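Beta-methylmalyl-CoA dehydratase (Chloroflexus aurantiacus, PDB 4E3E) catalyses the reversible dehydration of (2R,3S)-beta-methylmalyl-CoA to mesaconyl-CoA, a step of the glyoxylate assimilation cycle. Local coordinates at residues A[61-64]-A[65-69]; A[117-120]-A[121-124]; A[178-182]-A[183-187]; A[225-229]-A[230-234]; A[246-250]-A[251-255]. One frame throughout, in Å; residues are numbered along the deposited sequence.

Contact 1 (A[61-64]-A[65-69]); sequences APID and SLLVF
With chi1 at -167°, Asp64 places its CG opposite its own backbone N and beside its carbonyl carbon, which brings OD2 to the amide of Leu66. The result is an N-cap: Asp64 stands just before helix 65-80 and its carboxylate takes up one of the amides left over at the helix start. Leu66 N donates to the anti lone pair of Asp64 OD2 at 2.8 Å. The bond is somewhat bent, 148° at the hydrogen. The first regular helical bond, from Val68 N to Asp64 O, is nearly straight at 3.0 Å.

Ile63, just before the cap, meets Val68 in a hydrophobic staple. Tyr36 of helix 30-40 packs on Asp64, Leu66 and Leu67. Pro62 to Ser65 are assigned to the substrate site by similarity, so the cap lies within that presumed site. Ser65 OG bonds to Ile271 O. A chi1 of -56° leaves CG1 of Ile63 beside the backbone N and turns the CG2 methyl to the helix. There Ile63 CG2 meets two side chains, 3.7 Å from Leu67 CD2 and 3.8 Å from Val68 CG2.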
loop_
_atom_site.group_PDB
_atom_site.type_symbol
_atom_site.label_atom_id
_atom_site.label_comp_id
_atom_site.label_asym_id
_atom_site.label_seq_id
_atom_site.Cartn_x
_atom_site.Cartn_y
_atom_site.Cartn_z
ATOM N N ALA A 61 -2.740 0.673 20.326
ATOM C CA ALA A 61 -2.764 -0.599 19.652
ATOM C C ALA A 61 -1.341 -0.985 19.358
ATOM O O ALA A 61 -0.601 -0.218 18.837
ATOM C CB ALA A 61 -3.557 -0.500 18.378
ATOM N N PRO A 62 -0.981 -2.202 19.684
ATOM C CA PRO A 62 0.376 -2.695 19.409
ATOM C C PRO A 62 0.522 -3.146 17.947
ATOM O O PRO A 62 -0.473 -3.438 17.303
ATOM C CB PRO A 62 0.480 -3.918 20.318
ATOM C CG PRO A 62 -0.933 -4.439 20.367
ATOM C CD PRO A 62 -1.812 -3.211 20.372
ATOM N N ILE A 63 1.762 -3.203 17.461
ATOM C CA ILE A 63 2.091 -3.807 16.178
ATOM C C ILE A 63 1.735 -5.310 16.205
ATOM O O ILE A 63 2.020 -5.995 17.179
ATOM C CB ILE A 63 3.615 -3.615 15.864
ATOM C CG1 ILE A 63 4.032 -2.136 15.904
ATOM C CG2 ILE A 63 3.991 -4.222 14.513
ATOM C CD1 ILE A 63 3.193 -1.211 15.030
ATOM N N ASP A 64 1.123 -5.825 15.136
ATOM C CA ASP A 64 0.851 -7.234 15.014
ATOM C C ASP A 64 2.143 -8.050 15.234
ATOM O O ASP A 64 3.182 -7.765 14.618
ATOM C CB ASP A 64 0.321 -7.529 13.597
ATOM C CG ASP A 64 -0.285 -8.925 13.470
ATOM O OD1 ASP A 64 -1.504 -9.016 13.194
ATOM O OD2 ASP A 64 0.453 -9.933 13.636
ATOM N N SER A 65 2.062 -9.084 16.075
ATOM C CA SER A 65 3.205 -9.956 16.373
ATOM C C SER A 65 3.845 -10.505 15.107
ATOM O O SER A 65 5.069 -10.633 15.032
ATOM C CB SER A 65 2.784 -11.134 17.261
ATOM O OG SER A 65 2.724 -10.738 18.614
ATOM N N LEU A 66 3.030 -10.846 14.115
ATOM C CA LEU A 66 3.598 -11.372 12.874
ATOM C C LEU A 66 4.266 -10.299 12.006
ATOM O O LEU A 66 5.230 -10.596 11.285
ATOM C CB LEU A 66 2.551 -12.134 12.073
ATOM C CG LEU A 66 2.059 -13.403 12.727
ATOM C CD1 LEU A 66 1.099 -14.057 11.745
ATOM C CD2 LEU A 66 3.228 -14.339 13.032
ATOM N N LEU A 67 3.760 -9.064 12.064
ATOM C CA LEU A 67 4.457 -7.941 11.419
ATOM C C LEU A 67 5.851 -7.760 12.056
ATOM O O LEU A 67 6.854 -7.624 11.333
ATOM C CB LEU A 67 3.635 -6.642 11.469
ATOM C CG LEU A 67 4.238 -5.356 10.869
ATOM C CD1 LEU A 67 4.750 -5.560 9.433
ATOM C CD2 LEU A 67 3.213 -4.212 10.938
ATOM N N VAL A 68 5.906 -7.778 13.394
ATOM C CA VAL A 68 7.179 -7.815 14.121
ATOM C C VAL A 68 8.063 -8.981 13.636
ATOM O O VAL A 68 9.255 -8.795 13.328
ATOM C CB VAL A 68 6.980 -7.928 15.649
ATOM C CG1 VAL A 68 8.322 -8.160 16.355
ATOM C CG2 VAL A 68 6.307 -6.671 16.209
ATOM N N PHE A 69 7.486 -10.175 13.572
ATOM C CA PHE A 69 8.233 -11.346 13.114
ATOM C C PHE A 69 8.855 -11.184 11.715
ATOM O O PHE A 69 10.069 -11.413 11.553
ATOM C CB PHE A 69 7.386 -12.608 13.232
ATOM C CG PHE A 69 8.054 -13.838 12.701
ATOM C CD1 PHE A 69 8.916 -14.585 13.505
ATOM C CD2 PHE A 69 7.830 -14.243 11.399
ATOM C CE1 PHE A 69 9.532 -15.723 13.014
ATOM C CE2 PHE A 69 8.447 -15.386 10.902
ATOM C CZ PHE A 69 9.305 -16.120 11.710
#

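Contact 2 (A[117-120]-A[121-124]); sequences NKDG and KTGV. With SO4 (sulfate ion), chain C.
A type I beta turn, Asn117 to Gly120, joins antiparallel strands 104-116 and 122-132, and Asn117 meets Thr122 across its base. Asn117 N donates to Thr122 O at 2.8 Å. The side chains repeat the link: Asn117 ND2 gives a bond to Thr122 OG1 at 2.8 Å, with the hydroxyl tilted 28° out of the amide plane. Thr122 holds OG1 between its backbone N and carbonyl carbon (chi1 55°), which turns the oxygen to the asparagine. Inside the turn, Gly120 N bonds to Asn117 O, and Gly120 itself has positive phi.

Asp119 folds back over the turn. Its OD1 accepts from Lys121 N at 3.0 Å, and the amide comes from above the carboxylate plane. The lysine ammonium does not take part.

A sulfate, probably from the crystallisation liquor, sits at the outer corner. Lys118 NZ binds its O2 at 2.7 Å, and Lys118 N makes a weak bond to O3 at 3.4 Å. Arg115 NH1 is a further donor to the ion. The hairpin end is thus held by polar bonds from both backbone and side chains. Lys118 and Arg115, both bonded to the sulfate, would offset its charge.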
loop_
_atom_site.group_PDB
_atom_site.type_symbol
_atom_site.label_atom_id
_atom_site.label_comp_id
_atom_site.label_asym_id
_atom_site.label_seq_id
_atom_site.Cartn_x
_atom_site.Cartn_y
_atom_site.Cartn_z
ATOM N N ASN A 117 25.349 -31.199 4.242
ATOM C CA ASN A 117 24.516 -32.281 3.735
ATOM C C ASN A 117 25.333 -33.410 3.124
ATOM O O ASN A 117 26.493 -33.214 2.732
ATOM C CB ASN A 117 23.439 -31.753 2.774
ATOM C CG ASN A 117 22.286 -31.116 3.508
ATOM O OD1 ASN A 117 21.648 -31.751 4.360
ATOM N ND2 ASN A 117 22.000 -29.843 3.196
ATOM N N LYS A 118 24.728 -34.595 3.065
ATOM C CA LYS A 118 25.422 -35.797 2.605
ATOM C C LYS A 118 25.922 -35.718 1.162
ATOM O O LYS A 118 26.985 -36.256 0.852
ATOM C CB LYS A 118 24.567 -37.042 2.836
ATOM C CG LYS A 118 24.706 -37.577 4.250
ATOM C CD LYS A 118 23.437 -38.259 4.719
ATOM C CE LYS A 118 23.372 -38.278 6.234
ATOM N NZ LYS A 118 22.021 -38.715 6.651
ATOM N N ASP A 119 25.177 -35.038 0.288
ATOM C CA ASP A 119 25.620 -34.865 -1.106
ATOM C C ASP A 119 26.777 -33.856 -1.254
ATOM O O ASP A 119 27.334 -33.698 -2.342
ATOM C CB ASP A 119 24.442 -34.523 -2.040
ATOM C CG ASP A 119 23.834 -33.146 -1.769
ATOM O OD1 ASP A 119 24.342 -32.387 -0.913
ATOM O OD2 ASP A 119 22.828 -32.821 -2.431
ATOM N N GLY A 120 27.120 -33.179 -0.158
ATOM C CA GLY A 120 28.222 -32.212 -0.129
ATOM C C GLY A 120 28.018 -30.926 -0.927
ATOM O O GLY A 120 28.950 -30.126 -1.054
ATOM N N LYS A 121 26.809 -30.726 -1.460
ATOM C CA LYS A 121 26.493 -29.550 -2.288
ATOM C C LYS A 121 25.845 -28.424 -1.485
ATOM O O LYS A 121 25.879 -27.262 -1.894
ATOM C CB LYS A 121 25.599 -29.933 -3.472
ATOM C CG LYS A 121 26.244 -30.940 -4.413
ATOM C CD LYS A 121 25.687 -30.827 -5.819
ATOM C CE LYS A 121 26.545 -31.617 -6.791
ATOM N NZ LYS A 121 26.054 -31.455 -8.184
ATOM N N THR A 122 25.250 -28.782 -0.351
ATOM C CA THR A 122 24.585 -27.827 0.528
ATOM C C THR A 122 24.894 -28.147 1.989
ATOM O O THR A 122 25.543 -29.153 2.292
ATOM C CB THR A 122 23.060 -27.878 0.351
ATOM O OG1 THR A 122 22.618 -29.225 0.552
ATOM C CG2 THR A 122 22.639 -27.401 -1.039
ATOM N N GLY A 123 24.424 -27.290 2.888
ATOM C CA GLY A 123 24.545 -27.517 4.319
ATOM C C GLY A 123 23.458 -26.799 5.100
ATOM O O GLY A 123 22.851 -25.835 4.618
ATOM N N VAL A 124 23.225 -27.271 6.317
ATOM C CA VAL A 124 22.219 -26.705 7.202
ATOM C C VAL A 124 22.892 -25.806 8.232
ATOM O O VAL A 124 23.835 -26.224 8.909
ATOM C CB VAL A 124 21.455 -27.827 7.940
ATOM C CG1 VAL A 124 20.443 -27.252 8.931
ATOM C CG2 VAL A 124 20.799 -28.770 6.940
HETATM S S SO4 C . 20.615 -35.549 4.576
HETATM O O1 SO4 C . 20.603 -35.929 3.145
HETATM O O2 SO4 C . 20.533 -36.752 5.429
HETATM O O3 SO4 C . 21.885 -34.838 4.857
HETATM O O4 SO4 C . 19.444 -34.681 4.867
#

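Contact 3 (A[178-182]-A[183-187]); sequences YTVSA and ANYNL
Ala183 follows Ala182 in a short 3-10 turn, and Ser181 stands at its start. Ala183 is exposed and carries the turn on to the next residue.

Asn184 closes the turn. Its N donates to Ser181 O at 2.9 Å, and the amide reaches that oxygen from above the carbonyl plane, 54° out of it. Ser181 OG lies 3.3 Å from Asn184 CB. The serine torsion, chi1 60°, lets its hydroxyl stand over this carbon. The asparagine end leads away from the turn and is poorly ordered, and its weak bond from ND2 to Ser55 O is therefore doubtful.

Tyr185 N makes a weak but straight bond of 3.3 Å to Ala182 O, the next step of the same turn. Its CB packs against Ser181 O at 3.5 Å. A chi1 of -166° swings the ring back to Val180. There Val180 CG1 approaches Tyr185 CD1 obliquely at 3.8 Å. The hydroxyl bonds weakly to Asn267 ND2.

Asn186 points away from the turn. It is the N-cap of helix 187-190, with OD1 accepting from His189 N. Leu187 begins that helix and brings CD2 to the edge of the Tyr185 ring, in its plane.

The turn therefore sits on the surface, just ahead of helix 187-190. Val180 and Tyr185 both pack on Pro349 of strand 338-349, and Val180 also touches Ile307 of strand 307-318.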
loop_
_atom_site.group_PDB
_atom_site.type_symbol
_atom_site.label_atom_id
_atom_site.label_comp_id
_atom_site.label_asym_id
_atom_site.label_seq_id
_atom_site.Cartn_x
_atom_site.Cartn_y
_atom_site.Cartn_z
ATOM N N TYR A 178 -0.917 -7.555 28.517
ATOM C CA TYR A 178 -2.165 -6.842 28.762
ATOM C C TYR A 178 -3.027 -7.597 29.763
ATOM O O TYR A 178 -2.694 -8.717 30.158
ATOM C CB TYR A 178 -2.905 -6.578 27.449
ATOM C CG TYR A 178 -3.005 -7.769 26.531
ATOM C CD1 TYR A 178 -4.005 -8.716 26.703
ATOM C CD2 TYR A 178 -2.103 -7.945 25.475
ATOM C CE1 TYR A 178 -4.107 -9.814 25.853
ATOM C CE2 TYR A 178 -2.195 -9.036 24.622
ATOM C CZ TYR A 178 -3.200 -9.970 24.815
ATOM O OH TYR A 178 -3.313 -11.060 23.966
ATOM N N THR A 179 -4.119 -6.971 30.186
ATOM C CA THR A 179 -4.982 -7.523 31.218
ATOM C C THR A 179 -6.424 -7.417 30.775
ATOM O O THR A 179 -6.822 -6.413 30.191
ATOM C CB THR A 179 -4.837 -6.734 32.528
ATOM O OG1 THR A 179 -3.458 -6.707 32.903
ATOM C CG2 THR A 179 -5.640 -7.396 33.641
ATOM N N VAL A 180 -7.210 -8.443 31.082
ATOM C CA VAL A 180 -8.608 -8.485 30.684
ATOM C C VAL A 180 -9.495 -8.517 31.917
ATOM O O VAL A 180 -9.215 -9.250 32.860
ATOM C CB VAL A 180 -8.906 -9.745 29.847
ATOM C CG1 VAL A 180 -10.376 -9.802 29.469
ATOM C CG2 VAL A 180 -8.056 -9.763 28.598
ATOM N N SER A 181 -10.559 -7.723 31.923
ATOM C CA SER A 181 -11.647 -7.988 32.864
ATOM C C SER A 181 -12.950 -8.055 32.104
ATOM O O SER A 181 -13.146 -7.321 31.130
ATOM C CB SER A 181 -11.707 -6.958 33.995
ATOM O OG SER A 181 -11.917 -5.656 33.492
ATOM N N ALA A 182 -13.822 -8.963 32.536
ATOM C CA ALA A 182 -15.166 -9.094 31.981
ATOM C C ALA A 182 -15.861 -7.735 31.902
ATOM O O ALA A 182 -16.497 -7.408 30.898
ATOM C CB ALA A 182 -15.984 -10.057 32.826
ATOM N N ALA A 183 -15.702 -6.940 32.957
ATOM C CA ALA A 183 -16.329 -5.623 33.068
ATOM C C ALA A 183 -15.872 -4.649 31.982
ATOM O O ALA A 183 -16.436 -3.567 31.830
ATOM C CB ALA A 183 -16.065 -5.037 34.450
ATOM N N ASN A 184 -14.866 -5.048 31.217
ATOM C CA ASN A 184 -14.178 -4.143 30.316
ATOM C C ASN A 184 -13.834 -4.796 28.977
ATOM O O ASN A 184 -13.027 -4.257 28.209
ATOM C CB ASN A 184 -12.894 -3.655 30.998
ATOM C CG ASN A 184 -12.540 -2.225 30.644
ATOM O OD1 ASN A 184 -13.415 -1.375 30.465
ATOM N ND2 ASN A 184 -11.243 -1.947 30.561
ATOM N N TYR A 185 -14.436 -5.951 28.696
ATOM C CA TYR A 185 -14.142 -6.676 27.446
ATOM C C TYR A 185 -15.378 -6.803 26.558
ATOM O O TYR A 185 -16.285 -7.585 26.852
ATOM C CB TYR A 185 -13.550 -8.064 27.740
ATOM C CG TYR A 185 -12.932 -8.715 26.528
ATOM C CD1 TYR A 185 -11.640 -8.387 26.125
ATOM C CD2 TYR A 185 -13.637 -9.655 25.773
ATOM C CE1 TYR A 185 -11.067 -8.970 25.011
ATOM C CE2 TYR A 185 -13.068 -10.248 24.654
ATOM C CZ TYR A 185 -11.784 -9.894 24.279
ATOM O OH TYR A 185 -11.194 -10.468 23.180
ATOM N N ASN A 186 -15.410 -6.032 25.472
ATOM C CA ASN A 186 -16.545 -6.050 24.569
ATOM C C ASN A 186 -16.467 -7.222 23.590
ATOM O O ASN A 186 -15.701 -7.194 22.631
ATOM C CB ASN A 186 -16.664 -4.707 23.836
ATOM C CG ASN A 186 -17.951 -4.582 23.057
ATOM O OD1 ASN A 186 -18.364 -5.500 22.350
ATOM N ND2 ASN A 186 -18.590 -3.437 23.174
ATOM N N LEU A 187 -17.272 -8.247 23.847
ATOM C CA LEU A 187 -17.310 -9.448 23.008
ATOM C C LEU A 187 -17.771 -9.190 21.569
ATOM O O LEU A 187 -17.250 -9.794 20.617
ATOM C CB LEU A 187 -18.204 -10.515 23.647
ATOM C CG LEU A 187 -17.730 -11.155 24.949
ATOM C CD1 LEU A 187 -18.873 -11.941 25.576
ATOM C CD2 LEU A 187 -16.515 -12.047 24.725
#

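Contact 4 (A[225-229]-A[230-234]); sequences YQNTA and RVHFN
His232 leans back on Ala229 and Asn227 from the second half of the loop between helices 215-224 and 235-238. Its CB lies 3.7 Å from Ala229 O, and CB also covers one face of the Phe233 ring, offset toward the rim. CG stays near the same carbonyl. CD2 is closer, 3.5 Å from Ala229 O, and it also touches the Ala229 methyl. At the tip, NE2 is hydrogen-bonded to a water at 3.0 Å. The water takes a second bond from Asn227 ND2 at 3.1 Å. ND1 bonds to Ile247 O, so both ring nitrogens are held and the rotation of the ring is fixed.

Asn227 OD1 stands at the edge of the imidazole, in its plane. This oxygen is the acceptor of an Asx turn: Ala229 N donates to it at 3.1 Å, almost straight. The extended first torsion of Asn227 (chi1 171°) lets the amide curl forward over its own loop. The five-residue spacing of Asn227 and His232 resembles that of the Asp/His pair in the hydratase motif of related MaoC-like enzymes. The backbone link across the contact is weak, His232 N to Ala229 O at 3.4 Å.

Phe233 meets the loop with its edge. CD2 is 3.2 Å from Ala229 O and CE2 3.3 Å from Asn227 O, so two carbonyl oxygens face the ring rim.

The loop packs on Thr222 of helix 215-224 and on Phe73 and Val77 of helix 65-80. Arg230 reaches out to a salt bridge with Asp209 of the second subunit, and Asn234 caps helix 235-238 within the chain.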
loop_
_atom_site.group_PDB
_atom_site.type_symbol
_atom_site.label_atom_id
_atom_site.label_comp_id
_atom_site.label_asym_id
_atom_site.label_seq_id
_atom_site.Cartn_x
_atom_site.Cartn_y
_atom_site.Cartn_z
ATOM N N TYR A 225 8.901 -5.726 4.465
ATOM C CA TYR A 225 9.791 -6.414 5.400
ATOM C C TYR A 225 11.267 -6.162 5.077
ATOM O O TYR A 225 12.149 -6.583 5.848
ATOM C CB TYR A 225 9.500 -7.934 5.424
ATOM C CG TYR A 225 8.020 -8.257 5.599
ATOM C CD1 TYR A 225 7.200 -7.474 6.448
ATOM C CD2 TYR A 225 7.450 -9.329 4.932
ATOM C CE1 TYR A 225 5.845 -7.751 6.590
ATOM C CE2 TYR A 225 6.099 -9.633 5.074
ATOM C CZ TYR A 225 5.309 -8.844 5.891
ATOM O OH TYR A 225 3.994 -9.146 6.015
ATOM N N GLN A 226 11.531 -5.474 3.956
ATOM C CA GLN A 226 12.909 -5.256 3.460
ATOM C C GLN A 226 13.643 -6.623 3.376
ATOM O O GLN A 226 14.813 -6.786 3.740
ATOM C CB GLN A 226 13.614 -4.182 4.301
ATOM C CG GLN A 226 13.041 -2.775 4.040
ATOM C CD GLN A 226 13.422 -1.808 5.139
ATOM O OE1 GLN A 226 13.273 -2.128 6.310
ATOM N NE2 GLN A 226 13.950 -0.629 4.768
ATOM N N ASN A 227 12.884 -7.607 2.911
ATOM C CA ASN A 227 13.345 -8.978 2.708
ATOM C C ASN A 227 13.740 -9.044 1.239
ATOM O O ASN A 227 12.945 -8.719 0.365
ATOM C CB ASN A 227 12.202 -9.957 3.068
ATOM C CG ASN A 227 12.482 -11.423 2.678
ATOM O OD1 ASN A 227 13.238 -11.718 1.760
ATOM N ND2 ASN A 227 11.841 -12.349 3.394
ATOM N N THR A 228 14.985 -9.426 0.970
ATOM C CA THR A 228 15.533 -9.311 -0.381
ATOM C C THR A 228 15.670 -10.613 -1.150
ATOM O O THR A 228 16.279 -10.582 -2.212
ATOM C CB THR A 228 16.954 -8.730 -0.369
ATOM O OG1 THR A 228 17.805 -9.607 0.388
ATOM C CG2 THR A 228 16.978 -7.329 0.270
ATOM N N ALA A 229 15.183 -11.740 -0.614
ATOM C CA ALA A 229 15.417 -13.043 -1.260
ATOM C C ALA A 229 14.910 -12.979 -2.687
ATOM O O ALA A 229 13.810 -12.509 -2.937
ATOM C CB ALA A 229 14.770 -14.207 -0.484
ATOM N N ARG A 230 15.721 -13.470 -3.610
ATOM C CA ARG A 230 15.562 -13.196 -5.045
ATOM C C ARG A 230 14.485 -14.037 -5.738
ATOM O O ARG A 230 13.929 -13.623 -6.773
ATOM C CB ARG A 230 16.927 -13.320 -5.745
ATOM C CG ARG A 230 17.944 -12.285 -5.258
ATOM C CD ARG A 230 19.415 -12.664 -5.440
ATOM N NE ARG A 230 20.239 -11.510 -5.058
ATOM C CZ ARG A 230 21.560 -11.502 -4.883
ATOM N NH1 ARG A 230 22.286 -12.603 -5.058
ATOM N NH2 ARG A 230 22.158 -10.367 -4.529
ATOM N N VAL A 231 14.186 -15.210 -5.176
ATOM C CA VAL A 231 13.092 -16.053 -5.687
ATOM C C VAL A 231 11.722 -15.350 -5.635
ATOM O O VAL A 231 10.818 -15.729 -6.365
ATOM C CB VAL A 231 12.997 -17.441 -4.975
ATOM C CG1 VAL A 231 14.221 -18.300 -5.287
ATOM C CG2 VAL A 231 12.784 -17.284 -3.464
ATOM N N HIS A 232 11.565 -14.359 -4.754
ATOM C CA HIS A 232 10.302 -13.624 -4.657
ATOM C C HIS A 232 10.102 -12.589 -5.748
ATOM O O HIS A 232 8.960 -12.214 -6.058
ATOM C CB HIS A 232 10.177 -12.930 -3.297
ATOM C CG HIS A 232 10.476 -13.833 -2.114
ATOM N ND1 HIS A 232 10.053 -15.116 -2.050
ATOM C CD2 HIS A 232 11.155 -13.578 -0.908
ATOM C CE1 HIS A 232 10.464 -15.669 -0.885
ATOM N NE2 HIS A 232 11.124 -14.718 -0.177
ATOM N N PHE A 233 11.194 -12.102 -6.338
ATOM C CA PHE A 233 11.137 -10.856 -7.113
ATOM C C PHE A 233 11.378 -10.962 -8.605
ATOM O O PHE A 233 10.855 -10.146 -9.372
ATOM C CB PHE A 233 12.120 -9.833 -6.536
ATOM C CG PHE A 233 11.763 -9.371 -5.150
ATOM C CD1 PHE A 233 10.731 -8.468 -4.953
ATOM C CD2 PHE A 233 12.457 -9.849 -4.048
ATOM C CE1 PHE A 233 10.396 -8.039 -3.672
ATOM C CE2 PHE A 233 12.136 -9.428 -2.761
ATOM C CZ PHE A 233 11.100 -8.520 -2.574
ATOM N N ASN A 234 12.171 -11.954 -9.006
ATOM C CA ASN A 234 12.804 -11.964 -10.310
ATOM C C ASN A 234 12.212 -12.990 -11.251
ATOM O O ASN A 234 12.618 -14.157 -11.261
ATOM C CB ASN A 234 14.316 -12.191 -10.155
ATOM C CG ASN A 234 15.088 -11.878 -11.421
ATOM O OD1 ASN A 234 14.596 -12.096 -12.530
ATOM N ND2 ASN A 234 16.314 -11.371 -11.261
HETATM O O HOH W 1 12.544 -15.162 2.377
#

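Contact 5 (A[246-250]-A[251-255]); sequences RIVYG and GHIIS
Tyr249 lays its ring flat against the backbone of Gly251, and this is the tight part of the contact. Gly251 N sits 3.3 Å above the ring plane, over its centre. Gly251 CA makes a CH-pi contact 3.6 Å from the ring centroid. The absence of a side chain on Gly251 permits this closeness. With chi1 at 170°, the Tyr249 ring folds under the first turn of helix 250-265. Tyr249 is the N-cap residue. Its carbonyl O takes His252 N at 2.9 Å, from above the carbonyl plane, and Gly250 O accepts Ile254 N at 3.2 Å.

The other side is looser. Val248 CG1 rests on His252 CB at 3.7 Å and reaches Ile253 CD1 only at 4.0 Å. Gly250 is partly exposed, whereas the other touching residues are buried.

Polar tips are tied down beyond the segments: Tyr249 OH to His70, and the two His252 ring nitrogens to Tyr40 OH and Glu217. In this hotdog-family protein the turn opens helix 250-265, and residues 251-255 are buried. The Gly251 amide over the Tyr249 ring may interact weakly with its pi face, while the bonds to Tyr40 and Glu217 fix the rotation of the His252 ring.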
loop_
_atom_site.group_PDB
_atom_site.type_symbol
_atom_site.label_atom_id
_atom_site.label_comp_id
_atom_site.label_asym_id
_atom_site.label_seq_id
_atom_site.Cartn_x
_atom_site.Cartn_y
_atom_site.Cartn_z
ATOM N N ARG A 246 7.859 -16.946 -9.732
ATOM C CA ARG A 246 8.327 -16.459 -8.430
ATOM C C ARG A 246 7.653 -17.225 -7.301
ATOM O O ARG A 246 6.516 -17.678 -7.450
ATOM C CB ARG A 246 8.045 -14.964 -8.305
ATOM C CG ARG A 246 8.892 -14.101 -9.238
ATOM C CD ARG A 246 8.271 -12.721 -9.442
ATOM N NE ARG A 246 7.197 -12.765 -10.441
ATOM C CZ ARG A 246 6.472 -11.718 -10.845
ATOM N NH1 ARG A 246 5.534 -11.905 -11.770
ATOM N NH2 ARG A 246 6.669 -10.495 -10.336
ATOM N N ILE A 247 8.363 -17.371 -6.184
ATOM C CA ILE A 247 7.892 -18.123 -5.034
ATOM C C ILE A 247 7.477 -17.139 -3.963
ATOM O O ILE A 247 8.192 -16.161 -3.685
ATOM C CB ILE A 247 8.978 -19.083 -4.483
ATOM C CG1 ILE A 247 9.390 -20.071 -5.588
ATOM C CG2 ILE A 247 8.441 -19.864 -3.292
ATOM C CD1 ILE A 247 10.664 -20.838 -5.294
ATOM N N VAL A 248 6.299 -17.378 -3.391
ATOM C CA VAL A 248 5.772 -16.513 -2.340
ATOM C C VAL A 248 6.534 -16.752 -1.047
ATOM O O VAL A 248 6.726 -17.898 -0.626
ATOM C CB VAL A 248 4.249 -16.730 -2.119
ATOM C CG1 VAL A 248 3.744 -15.917 -0.914
ATOM C CG2 VAL A 248 3.479 -16.369 -3.376
ATOM N N TYR A 249 6.975 -15.663 -0.427
ATOM C CA TYR A 249 7.556 -15.706 0.892
ATOM C C TYR A 249 6.684 -16.558 1.821
ATOM O O TYR A 249 5.486 -16.267 2.028
ATOM C CB TYR A 249 7.651 -14.259 1.438
ATOM C CG TYR A 249 8.008 -14.131 2.894
ATOM C CD1 TYR A 249 9.049 -14.892 3.461
ATOM C CD2 TYR A 249 7.339 -13.199 3.726
ATOM C CE1 TYR A 249 9.383 -14.754 4.816
ATOM C CE2 TYR A 249 7.675 -13.071 5.059
ATOM C CZ TYR A 249 8.690 -13.852 5.604
ATOM O OH TYR A 249 9.016 -13.711 6.953
ATOM N N GLY A 250 7.287 -17.596 2.398
ATOM C CA GLY A 250 6.585 -18.479 3.338
ATOM C C GLY A 250 5.855 -17.737 4.460
ATOM O O GLY A 250 4.743 -18.111 4.845
ATOM N N GLY A 251 6.465 -16.679 4.984
ATOM C CA GLY A 251 5.838 -15.894 6.048
ATOM C C GLY A 251 4.572 -15.165 5.600
ATOM O O GLY A 251 3.710 -14.851 6.425
ATOM N N HIS A 252 4.455 -14.887 4.301
ATOM C CA HIS A 252 3.213 -14.335 3.738
ATOM C C HIS A 252 2.085 -15.318 3.958
ATOM O O HIS A 252 0.968 -14.926 4.313
ATOM C CB HIS A 252 3.393 -14.023 2.254
ATOM C CG HIS A 252 2.256 -13.217 1.631
ATOM N ND1 HIS A 252 2.083 -11.910 1.872
ATOM C CD2 HIS A 252 1.282 -13.576 0.681
ATOM C CE1 HIS A 252 1.020 -11.450 1.176
ATOM N NE2 HIS A 252 0.543 -12.473 0.424
ATOM N N ILE A 253 2.372 -16.605 3.785
ATOM C CA ILE A 253 1.369 -17.653 4.037
ATOM C C ILE A 253 0.986 -17.737 5.508
ATOM O O ILE A 253 -0.192 -17.913 5.843
ATOM C CB ILE A 253 1.846 -19.021 3.503
ATOM C CG1 ILE A 253 2.294 -18.863 2.043
ATOM C CG2 ILE A 253 0.765 -20.090 3.650
ATOM C CD1 ILE A 253 1.247 -18.244 1.130
ATOM N N ILE A 254 1.972 -17.591 6.387
ATOM C CA ILE A 254 1.702 -17.566 7.825
ATOM C C ILE A 254 0.722 -16.430 8.144
ATOM O O ILE A 254 -0.259 -16.606 8.894
ATOM C CB ILE A 254 2.998 -17.435 8.660
ATOM C CG1 ILE A 254 3.871 -18.693 8.518
ATOM C CG2 ILE A 254 2.672 -17.201 10.129
ATOM C CD1 ILE A 254 5.296 -18.545 9.024
ATOM N N SER A 255 0.984 -15.264 7.565
ATOM C CA SER A 255 0.175 -14.091 7.862
ATOM C C SER A 255 -1.253 -14.181 7.302
ATOM O O SER A 255 -2.214 -13.732 7.946
ATOM C CB SER A 255 0.905 -12.831 7.403
ATOM O OG SER A 255 1.787 -12.390 8.434
#

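Along the chain the five contacts come in series, each a local turn or cap, and none encloses or crosses another. Contact 1 starts helix 65-80. Contact 2 then closes the hairpin between strands 104-116 and 122-132. Contact 3 forms a surface turn before helix 187-190, its centre about 52 Å from that of contact 2. Contact 4 shapes the loop from helix 215-224 to helix 235-238, and contact 5 starts helix 250-265. Contacts 4 and 5 join at Ile247, whose N bonds Val231 O and whose O takes His232 ND1. Contact 1 meets both: Leu67 packs on Tyr225, and Leu66 on Ile254 and Ser255. Helices 65-80 and 250-265 are thus tied together, while contacts 2 and 3 lie apart.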